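Local coordinates for protein TRAP-type C4-dicarboxylate:H+ symport system substrate-binding component DctP (Shewanella oneidensis, PDB 4MX6) that binds succinate and, as the periplasmic substrate-binding component, probably delivers C4-dicarboxylates to a TRAP-type proton symport system, at residues E38-S42 against D94-A99; K57-V62 against A269-S273; I148-L154 against Y246-D252. All coordinates share one frame; numbering follows the deposited sequence. Where two conformers were deposited one is given.

The three contacts lie on the same side of the chain's centre and touch one another in pairs. Contacts 1 and 3, with centres about 11 Å apart, meet by one backbone and one backbone-to-side-chain approach: Val-98 O comes to Val-249 N at 3.0 Å, and Gln-96 O lies 2.7 Å from Thr-250 OG1, both probable hydrogen bonds. Contact 2 stacks helices on this layer, about 13 Å from contact 1 and 14 Å from contact 3 between centres. Phe-58 there meets the Phe-97 ring edge-to-face, while Leu-270 CD2 packs on Leu-151 CB at 3.6 Å. Bound succinate lies about 3 Å from the side chain of Tyr-246 and about 7 Å from the side chain of Ala-99.

Contact 1: residues E38-S42 against D94-A99; sequences EIKFS and DVQFVA
Gln-96 bonds the edge of strand 38-42 with its side-chain amide: OE1 takes the N-H of Lys-40 at 2.8 Å. The side chain leaves with CG beside its own backbone N and then bends at chi2 (68°), which brings OE1 back to the strand. The Lys-40 N-H arrives in the plane of the amide carbonyl. A water donating to both OE1 and Glu-38 O gives OE1 a second partner, and Asn-93 OD1 holds NE2, so both ends of the amide are engaged and its rotation is fixed.

Lys-40 O answers with two bonds, accepting from Gln-96 N at 3.0 Å and from Phe-97 N at 3.1 Å. Two residues further on, Ser-42 N donates to Phe-97 O over a longer 3.3 Å. Phe-97 therefore grips the strand on both sides of Phe-41, forming a single beta bridge.

The two phenylalanines cross at about a right angle. With CG anti to its N (chi1 -167°), Phe-41 lays one ring face under Phe-97 CB, which stands 3.9 Å from the centroid and shifted toward the rim, a CH-pi contact. The Phe-97 ring instead offers its edge to Ile-39, whose CG2 lies in the ring plane, 3.4 Å from CE2. Val-95 CG2 presses on Lys-40 O at 3.3 Å, while the extended Lys-40 chain carries NZ outward to a water shared with Asp-94 O.

Strand 70-75 bonds the other edge of strand 38-42, and helix 50-65 covers Phe-41. Hydrogen-bonded to Val-249 through Val-98, the extended segment 94-99 joins strand 38-42 to strand 243-251, in a chain whose family is consistent with the type 2 periplasmic-binding fold.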
loop_
_atom_site.group_PDB
_atom_site.type_symbol
_atom_site.label_atom_id
_atom_site.label_comp_id
_atom_site.label_asym_id
_atom_site.label_seq_id
_atom_site.Cartn_x
_atom_site.Cartn_y
_atom_site.Cartn_z
ATOM N N GLU A 38 -16.417 20.674 -6.238
ATOM C CA GLU A 38 -15.217 20.287 -5.507
ATOM C C GLU A 38 -15.131 18.779 -5.378
ATOM O O GLU A 38 -16.056 18.125 -4.888
ATOM C CB GLU A 38 -15.180 20.923 -4.118
ATOM C CG GLU A 38 -13.905 20.583 -3.329
ATOM C CD GLU A 38 -13.904 21.137 -1.918
ATOM O OE1 GLU A 38 -14.983 21.538 -1.435
ATOM O OE2 GLU A 38 -12.820 21.187 -1.291
ATOM N N ILE A 39 -14.003 18.246 -5.826
ATOM C CA ILE A 39 -13.664 16.845 -5.689
ATOM C C ILE A 39 -12.596 16.728 -4.606
ATOM O O ILE A 39 -11.548 17.349 -4.718
ATOM C CB ILE A 39 -13.090 16.314 -7.013
ATOM C CG1 ILE A 39 -14.156 16.299 -8.111
ATOM C CG2 ILE A 39 -12.530 14.932 -6.826
ATOM C CD1 ILE A 39 -13.590 15.990 -9.484
ATOM N N LYS A 40 -12.875 15.979 -3.542
ATOM C CA LYS A 40 -11.899 15.793 -2.468
ATOM C C LYS A 40 -11.173 14.460 -2.615
ATOM O O LYS A 40 -11.808 13.438 -2.888
ATOM C CB LYS A 40 -12.584 15.856 -1.107
ATOM C CG LYS A 40 -13.248 17.178 -0.830
ATOM C CD LYS A 40 -13.840 17.245 0.574
ATOM C CE LYS A 40 -14.694 18.488 0.748
ATOM N NZ LYS A 40 -15.160 18.657 2.137
ATOM N N PHE A 41 -9.847 14.498 -2.439
ATOM C CA PHE A 41 -8.977 13.321 -2.506
ATOM C C PHE A 41 -8.188 13.324 -1.205
ATOM O O PHE A 41 -7.376 14.227 -0.973
ATOM C CB PHE A 41 -8.044 13.445 -3.709
ATOM C CG PHE A 41 -7.311 12.168 -4.087
ATOM C CD1 PHE A 41 -6.845 11.258 -3.151
ATOM C CD2 PHE A 41 -7.082 11.898 -5.408
ATOM C CE1 PHE A 41 -6.182 10.107 -3.549
ATOM C CE2 PHE A 41 -6.426 10.750 -5.804
ATOM C CZ PHE A 41 -5.963 9.871 -4.866
ATOM N N SER A 42 -8.440 12.360 -0.327
ATOM C CA SER A 42 -7.681 12.277 0.914
ATOM C C SER A 42 -6.770 11.067 0.907
ATOM O O SER A 42 -7.069 10.057 0.279
ATOM C CB SER A 42 -8.606 12.250 2.137
ATOM O OG SER A 42 -9.438 11.101 2.184
ATOM N N ASP A 94 -18.370 11.957 1.630
ATOM C CA ASP A 94 -17.612 13.011 2.301
ATOM C C ASP A 94 -16.221 13.183 1.687
ATOM O O ASP A 94 -15.534 14.156 1.976
ATOM C CB ASP A 94 -17.499 12.709 3.788
ATOM C CG ASP A 94 -18.780 12.983 4.540
ATOM O OD1 ASP A 94 -19.607 13.797 4.060
ATOM O OD2 ASP A 94 -18.931 12.414 5.648
ATOM N N VAL A 95 -15.821 12.230 0.847
ATOM C CA VAL A 95 -14.599 12.321 0.049
ATOM C C VAL A 95 -14.927 11.567 -1.244
ATOM O O VAL A 95 -15.761 10.664 -1.219
ATOM C CB VAL A 95 -13.359 11.739 0.819
ATOM C CG1 VAL A 95 -13.507 10.250 1.115
ATOM C CG2 VAL A 95 -12.070 12.016 0.091
ATOM N N GLN A 96 -14.295 11.942 -2.351
ATOM C CA GLN A 96 -14.636 11.398 -3.662
ATOM C C GLN A 96 -13.596 10.400 -4.192
ATOM O O GLN A 96 -13.949 9.507 -4.959
ATOM C CB GLN A 96 -14.846 12.542 -4.662
ATOM C CG GLN A 96 -16.164 13.277 -4.452
ATOM C CD GLN A 96 -16.214 14.065 -3.156
ATOM O OE1 GLN A 96 -15.351 14.906 -2.885
ATOM N NE2 GLN A 96 -17.235 13.809 -2.350
ATOM N N PHE A 97 -12.332 10.551 -3.800
ATOM C CA PHE A 97 -11.270 9.611 -4.164
ATOM C C PHE A 97 -10.399 9.324 -2.959
ATOM O O PHE A 97 -10.029 10.238 -2.234
ATOM C CB PHE A 97 -10.386 10.151 -5.307
ATOM C CG PHE A 97 -11.128 10.340 -6.599
ATOM C CD1 PHE A 97 -11.288 9.308 -7.504
ATOM C CD2 PHE A 97 -11.721 11.558 -6.894
ATOM C CE1 PHE A 97 -12.000 9.502 -8.690
ATOM C CE2 PHE A 97 -12.440 11.736 -8.065
ATOM C CZ PHE A 97 -12.576 10.707 -8.942
ATOM N N VAL A 98 -10.089 8.046 -2.773
ATOM C CA VAL A 98 -9.068 7.607 -1.832
ATOM C C VAL A 98 -8.239 6.526 -2.528
ATOM O O VAL A 98 -8.634 6.016 -3.588
ATOM C CB VAL A 98 -9.671 7.096 -0.498
ATOM C CG1 VAL A 98 -10.351 8.251 0.243
ATOM C CG2 VAL A 98 -10.653 5.947 -0.717
ATOM N N ALA A 99 -7.087 6.185 -1.956
ATOM C CA ALA A 99 -6.214 5.180 -2.554
ATOM C C ALA A 99 -5.541 4.358 -1.450
ATOM O O ALA A 99 -4.326 4.452 -1.224
ATOM C CB ALA A 99 -5.203 5.816 -3.498
HETATM O O HOH W 1 -16.375 17.531 -2.254
HETATM O O HOH W 2 -15.973 16.261 3.614
HETATM O O HOH W 3 -6.427 7.358 0.617
#

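Contact 2: residues K57-V62 against A269-S273; sequences KFKELV and ALDES
Phe-58 turns one ring face to Leu-270, whose CD1 sits over the ring centre, 3.7 Å from the centroid and 13° off the normal. This CH-pi contact is set up by Phe-58 CG lying anti to its backbone N (chi1 176°), which lays the ring along the flank of helix 269-273; Ala-269 and Ser-273 meet it near its edge.

Ser-273, modelled in two conformers, has OG in the one described pressed close to the Phe-58 backbone, but the angle is poor for a bond to its N. The hydroxyl instead donates back along its own helix to Ala-269 O at 2.8 Å, well above the carbonyl plane. Ser-273 N reaches the same oxygen from the opposite face, so Ala-269 O accepts twice, and the hydroxyl's proton is used within its own helix.

Leu-61 fills the other end. Its CB meets Ala-269 CB at 3.8 Å, and CD1 rests against Ala-269 O and Glu-272, whose carboxylate is salt-bridged to Arg-65.

The axes come within 8.6 Å at 142° between directions, roughly antiparallel. Phe-58 and Val-62 also reach strand 70-75, so helix 50-65 packs on both that strand and the long helix 260-295.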
loop_
_atom_site.group_PDB
_atom_site.type_symbol
_atom_site.label_atom_id
_atom_site.label_comp_id
_atom_site.label_asym_id
_atom_site.label_seq_id
_atom_site.Cartn_x
_atom_site.Cartn_y
_atom_site.Cartn_z
ATOM N N LYS A 57 -0.861 15.492 -9.118
ATOM C CA LYS A 57 -0.917 15.485 -10.577
ATOM C C LYS A 57 -2.366 15.430 -11.054
ATOM O O LYS A 57 -2.750 16.119 -12.005
ATOM C CB LYS A 57 -0.111 14.309 -11.136
ATOM C CG LYS A 57 -0.068 14.235 -12.659
ATOM C CD LYS A 57 0.610 15.451 -13.283
ATOM C CE LYS A 57 0.849 15.266 -14.767
ATOM N NZ LYS A 57 1.576 16.409 -15.356
ATOM N N PHE A 58 -3.184 14.625 -10.385
ATOM C CA PHE A 58 -4.607 14.531 -10.712
ATOM C C PHE A 58 -5.272 15.902 -10.558
ATOM O O PHE A 58 -6.007 16.351 -11.448
ATOM C CB PHE A 58 -5.251 13.455 -9.840
ATOM C CG PHE A 58 -6.747 13.320 -10.001
ATOM C CD1 PHE A 58 -7.324 13.000 -11.219
ATOM C CD2 PHE A 58 -7.563 13.452 -8.900
ATOM C CE1 PHE A 58 -8.682 12.859 -11.330
ATOM C CE2 PHE A 58 -8.928 13.297 -9.015
ATOM C CZ PHE A 58 -9.482 13.002 -10.229
ATOM N N LYS A 59 -4.992 16.590 -9.453
ATOM C CA LYS A 59 -5.470 17.954 -9.255
ATOM C C LYS A 59 -5.055 18.863 -10.406
ATOM O O LYS A 59 -5.877 19.607 -10.941
ATOM C CB LYS A 59 -4.919 18.495 -7.936
ATOM C CG LYS A 59 -5.168 19.976 -7.698
ATOM C CD LYS A 59 -4.528 20.433 -6.399
ATOM C CE LYS A 59 -4.729 21.917 -6.129
ATOM N NZ LYS A 59 -6.161 22.258 -5.984
ATOM N N GLU A 60 -3.781 18.822 -10.775
ATOM C CA GLU A 60 -3.259 19.692 -11.816
ATOM C C GLU A 60 -3.957 19.435 -13.145
ATOM O O GLU A 60 -4.381 20.370 -13.827
ATOM C CB GLU A 60 -1.745 19.497 -11.952
ATOM C CG GLU A 60 -0.975 20.051 -10.768
ATOM C CD GLU A 60 0.470 19.608 -10.698
ATOM O OE1 GLU A 60 0.976 19.139 -11.729
ATOM O OE2 GLU A 60 1.089 19.757 -9.612
ATOM N N LEU A 61 -4.113 18.163 -13.498
ATOM C CA LEU A 61 -4.705 17.818 -14.786
ATOM C C LEU A 61 -6.184 18.171 -14.832
ATOM O O LEU A 61 -6.674 18.658 -15.856
ATOM C CB LEU A 61 -4.490 16.343 -15.125
ATOM C CG LEU A 61 -3.037 15.944 -15.361
ATOM C CD1 LEU A 61 -3.024 14.493 -15.776
ATOM C CD2 LEU A 61 -2.382 16.808 -16.413
ATOM N N VAL A 62 -6.917 17.920 -13.748
ATOM C CA VAL A 62 -8.339 18.251 -13.756
ATOM C C VAL A 62 -8.515 19.756 -13.895
ATOM O O VAL A 62 -9.353 20.236 -14.667
ATOM C CB VAL A 62 -9.051 17.725 -12.483
ATOM C CG1 VAL A 62 -10.449 18.330 -12.342
ATOM C CG2 VAL A 62 -9.132 16.203 -12.508
ATOM N N ALA A 269 -7.574 11.773 -16.773
ATOM C CA ALA A 269 -6.646 12.501 -15.914
ATOM C C ALA A 269 -6.145 11.577 -14.806
ATOM O O ALA A 269 -4.957 11.584 -14.460
ATOM C CB ALA A 269 -7.318 13.739 -15.320
ATOM N N LEU A 270 -7.049 10.782 -14.243
ATOM C CA LEU A 270 -6.660 9.826 -13.221
ATOM C C LEU A 270 -5.653 8.809 -13.762
ATOM O O LEU A 270 -4.651 8.522 -13.130
ATOM C CB LEU A 270 -7.898 9.124 -12.681
ATOM C CG LEU A 270 -7.688 8.424 -11.357
ATOM C CD1 LEU A 270 -7.729 9.450 -10.234
ATOM C CD2 LEU A 270 -8.768 7.419 -11.179
ATOM N N ASP A 271 -5.936 8.251 -14.937
ATOM C CA ASP A 271 -5.036 7.277 -15.540
ATOM C C ASP A 271 -3.634 7.865 -15.708
ATOM O O ASP A 271 -2.631 7.216 -15.417
ATOM C CB ASP A 271 -5.543 6.850 -16.918
ATOM C CG ASP A 271 -6.818 6.038 -16.876
ATOM O OD1 ASP A 271 -7.234 5.595 -15.786
ATOM O OD2 ASP A 271 -7.408 5.843 -17.965
ATOM N N GLU A 272 -3.557 9.096 -16.205
ATOM C CA GLU A 272 -2.263 9.729 -16.427
ATOM C C GLU A 272 -1.537 10.004 -15.104
ATOM O O GLU A 272 -0.318 9.871 -15.006
ATOM C CB GLU A 272 -2.445 11.012 -17.233
ATOM C CG GLU A 272 -2.829 10.750 -18.655
ATOM C CD GLU A 272 -3.112 12.029 -19.410
ATOM O OE1 GLU A 272 -2.355 13.015 -19.213
ATOM O OE2 GLU A 272 -4.094 12.059 -20.201
ATOM N N SER A 273 -2.298 10.372 -14.089
ATOM C CA SER A 273 -1.728 10.631 -12.774
ATOM C C SER A 273 -1.151 9.346 -12.161
ATOM O O SER A 273 -0.106 9.374 -11.518
ATOM C CB SER A 273 -2.805 11.233 -11.876
ATOM O OG SER A 273 -3.279 12.464 -12.411
#

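Contact 3: residues I148-L154 against Y246-D252; sequences IVGLGYL and YMVVTSD
Val-149 and Thr-250 form the first hydrogen-bonded pair of the antiparallel ladder, with Val-149 N to Thr-250 O at 2.9 Å, a nearly straight 171° at the hydrogen, and a return bond from Thr-250 N to Val-149 O. Leu-154 and Tyr-246 close the far end with a second reciprocal pair. Between them Leu-151 N donates to Val-248 O at 2.8 Å, while Val-248 N donates to Gly-152 O. Leu-151 and Gly-152 thus both face Val-248, a classic beta bulge that shifts the register by one.

Weaker CA-H...O contacts fill the non-hydrogen-bonded positions, as where Val-249 CA comes 3.2 Å from Val-149 O.

Apolar packing divides between the two faces. On one, Ile-148 CG2 leans on Val-249 CB at 3.8 Å, and Met-247, bent only at chi3 (-65°), runs SD past Gly-150 CA and brings CE 4.1 Å from Tyr-153 CE1. On the other, Leu-154 CD2 lies 3.8 Å from Tyr-246 CD2. From the bulge, Leu-151 CD1 reaches Thr-250 CG2 at 3.7 Å.

The polar ends bond beyond the two strands: Tyr-246 OH bonds succinate and Asn-156, its ring takes a cation-pi contact from Lys-51, and Ser-251 OG caps helix 252-257 through Phe-254 N. Helices 260-295 and 50-65 cover Val-248 and Leu-154, whereas helix 86-91 packs on Ile-148 and Val-249.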
loop_
_atom_site.group_PDB
_atom_site.type_symbol
_atom_site.label_atom_id
_atom_site.label_comp_id
_atom_site.label_asym_id
_atom_site.label_seq_id
_atom_site.Cartn_x
_atom_site.Cartn_y
_atom_site.Cartn_z
ATOM N N ILE A 148 -18.182 0.438 -4.055
ATOM C CA ILE A 148 -16.815 0.910 -4.281
ATOM C C ILE A 148 -16.367 0.558 -5.689
ATOM O O ILE A 148 -16.410 -0.614 -6.075
ATOM C CB ILE A 148 -15.842 0.310 -3.262
ATOM C CG1 ILE A 148 -16.221 0.747 -1.840
ATOM C CG2 ILE A 148 -14.404 0.716 -3.583
ATOM C CD1 ILE A 148 -15.406 0.069 -0.755
ATOM N N VAL A 149 -15.953 1.574 -6.444
ATOM C CA VAL A 149 -15.522 1.424 -7.826
ATOM C C VAL A 149 -14.001 1.470 -7.883
ATOM O O VAL A 149 -13.388 2.442 -7.452
ATOM C CB VAL A 149 -16.086 2.567 -8.712
ATOM C CG1 VAL A 149 -15.565 2.455 -10.147
ATOM C CG2 VAL A 149 -17.603 2.569 -8.698
ATOM N N GLY A 150 -13.398 0.404 -8.389
ATOM C CA GLY A 150 -11.954 0.356 -8.558
ATOM C C GLY A 150 -11.527 0.966 -9.871
ATOM O O GLY A 150 -11.926 0.503 -10.940
ATOM N N LEU A 151 -10.685 1.987 -9.792
ATOM C CA LEU A 151 -10.300 2.754 -10.969
ATOM C C LEU A 151 -8.904 2.444 -11.491
ATOM O O LEU A 151 -8.637 2.657 -12.665
ATOM C CB LEU A 151 -10.448 4.250 -10.674
ATOM C CG LEU A 151 -11.894 4.674 -10.426
ATOM C CD1 LEU A 151 -11.958 6.134 -10.040
ATOM C CD2 LEU A 151 -12.735 4.410 -11.671
ATOM N N GLY A 152 -8.024 1.927 -10.649
ATOM C CA GLY A 152 -6.695 1.560 -11.088
ATOM C C GLY A 152 -5.839 1.140 -9.908
ATOM O O GLY A 152 -6.229 1.305 -8.754
ATOM N N TYR A 153 -4.678 0.584 -10.224
ATOM C CA TYR A 153 -3.654 0.234 -9.251
ATOM C C TYR A 153 -2.567 1.304 -9.287
ATOM O O TYR A 153 -2.151 1.749 -10.362
ATOM C CB TYR A 153 -3.026 -1.112 -9.583
ATOM C CG TYR A 153 -3.936 -2.303 -9.381
ATOM C CD1 TYR A 153 -4.209 -2.774 -8.106
ATOM C CD2 TYR A 153 -4.489 -2.980 -10.462
ATOM C CE1 TYR A 153 -5.002 -3.885 -7.910
ATOM C CE2 TYR A 153 -5.305 -4.088 -10.270
ATOM C CZ TYR A 153 -5.558 -4.531 -8.993
ATOM O OH TYR A 153 -6.340 -5.640 -8.752
ATOM N N LEU A 154 -2.061 1.675 -8.117
ATOM C CA LEU A 154 -0.953 2.611 -7.999
ATOM C C LEU A 154 0.130 1.935 -7.159
ATOM O O LEU A 154 -0.155 1.416 -6.082
ATOM C CB LEU A 154 -1.427 3.913 -7.347
ATOM C CG LEU A 154 -0.342 4.922 -6.996
ATOM C CD1 LEU A 154 0.350 5.468 -8.236
ATOM C CD2 LEU A 154 -0.938 6.066 -6.183
ATOM N N TYR A 246 -1.528 0.184 -3.937
ATOM C CA TYR A 246 -2.818 0.804 -3.685
ATOM C C TYR A 246 -3.849 0.462 -4.747
ATOM O O TYR A 246 -3.504 0.238 -5.899
ATOM C CB TYR A 246 -2.658 2.320 -3.678
ATOM C CG TYR A 246 -1.523 2.832 -2.831
ATOM C CD1 TYR A 246 -1.522 2.648 -1.465
ATOM C CD2 TYR A 246 -0.457 3.505 -3.407
ATOM C CE1 TYR A 246 -0.492 3.141 -0.669
ATOM C CE2 TYR A 246 0.560 4.028 -2.626
ATOM C CZ TYR A 246 0.540 3.847 -1.264
ATOM O OH TYR A 246 1.534 4.420 -0.496
ATOM N N MET A 247 -5.120 0.523 -4.362
ATOM C CA MET A 247 -6.202 0.647 -5.347
ATOM C C MET A 247 -6.796 2.042 -5.234
ATOM O O MET A 247 -7.224 2.444 -4.156
ATOM C CB MET A 247 -7.298 -0.409 -5.154
ATOM C CG MET A 247 -8.234 -0.454 -6.344
ATOM S SD MET A 247 -9.589 -1.649 -6.209
ATOM C CE MET A 247 -8.662 -3.177 -6.203
ATOM N N VAL A 248 -6.794 2.779 -6.340
ATOM C CA VAL A 248 -7.468 4.069 -6.412
ATOM C C VAL A 248 -8.957 3.788 -6.625
ATOM O O VAL A 248 -9.333 3.081 -7.566
ATOM C CB VAL A 248 -6.899 4.940 -7.541
ATOM C CG1 VAL A 248 -7.596 6.290 -7.574
ATOM C CG2 VAL A 248 -5.382 5.090 -7.404
ATOM N N VAL A 249 -9.784 4.288 -5.713
ATOM C CA VAL A 249 -11.213 4.006 -5.725
ATOM C C VAL A 249 -12.055 5.259 -5.566
ATOM O O VAL A 249 -11.610 6.273 -5.039
ATOM C CB VAL A 249 -11.612 3.015 -4.599
ATOM C CG1 VAL A 249 -10.934 1.660 -4.795
ATOM C CG2 VAL A 249 -11.271 3.556 -3.230
ATOM N N THR A 250 -13.292 5.148 -6.030
ATOM C CA THR A 250 -14.324 6.141 -5.778
ATOM C C THR A 250 -15.597 5.417 -5.348
ATOM O O THR A 250 -15.624 4.184 -5.279
ATOM C CB THR A 250 -14.571 7.046 -7.017
ATOM O OG1 THR A 250 -15.462 8.115 -6.684
ATOM C CG2 THR A 250 -15.167 6.289 -8.183
ATOM N N SER A 251 -16.650 6.165 -5.045
ATOM C CA SER A 251 -17.940 5.544 -4.767
ATOM C C SER A 251 -18.760 5.471 -6.042
ATOM O O SER A 251 -18.687 6.347 -6.911
ATOM C CB SER A 251 -18.725 6.286 -3.684
ATOM O OG SER A 251 -19.180 7.546 -4.145
ATOM N N ASP A 252 -19.569 4.430 -6.141
ATOM C CA ASP A 252 -20.468 4.278 -7.256
ATOM C C ASP A 252 -21.391 5.484 -7.358
ATOM O O ASP A 252 -21.661 5.970 -8.456
ATOM C CB ASP A 252 -21.265 2.995 -7.063
ATOM C CG ASP A 252 -22.114 2.664 -8.241
ATOM O OD1 ASP A 252 -21.532 2.391 -9.317
ATOM O OD2 ASP A 252 -23.355 2.674 -8.082
#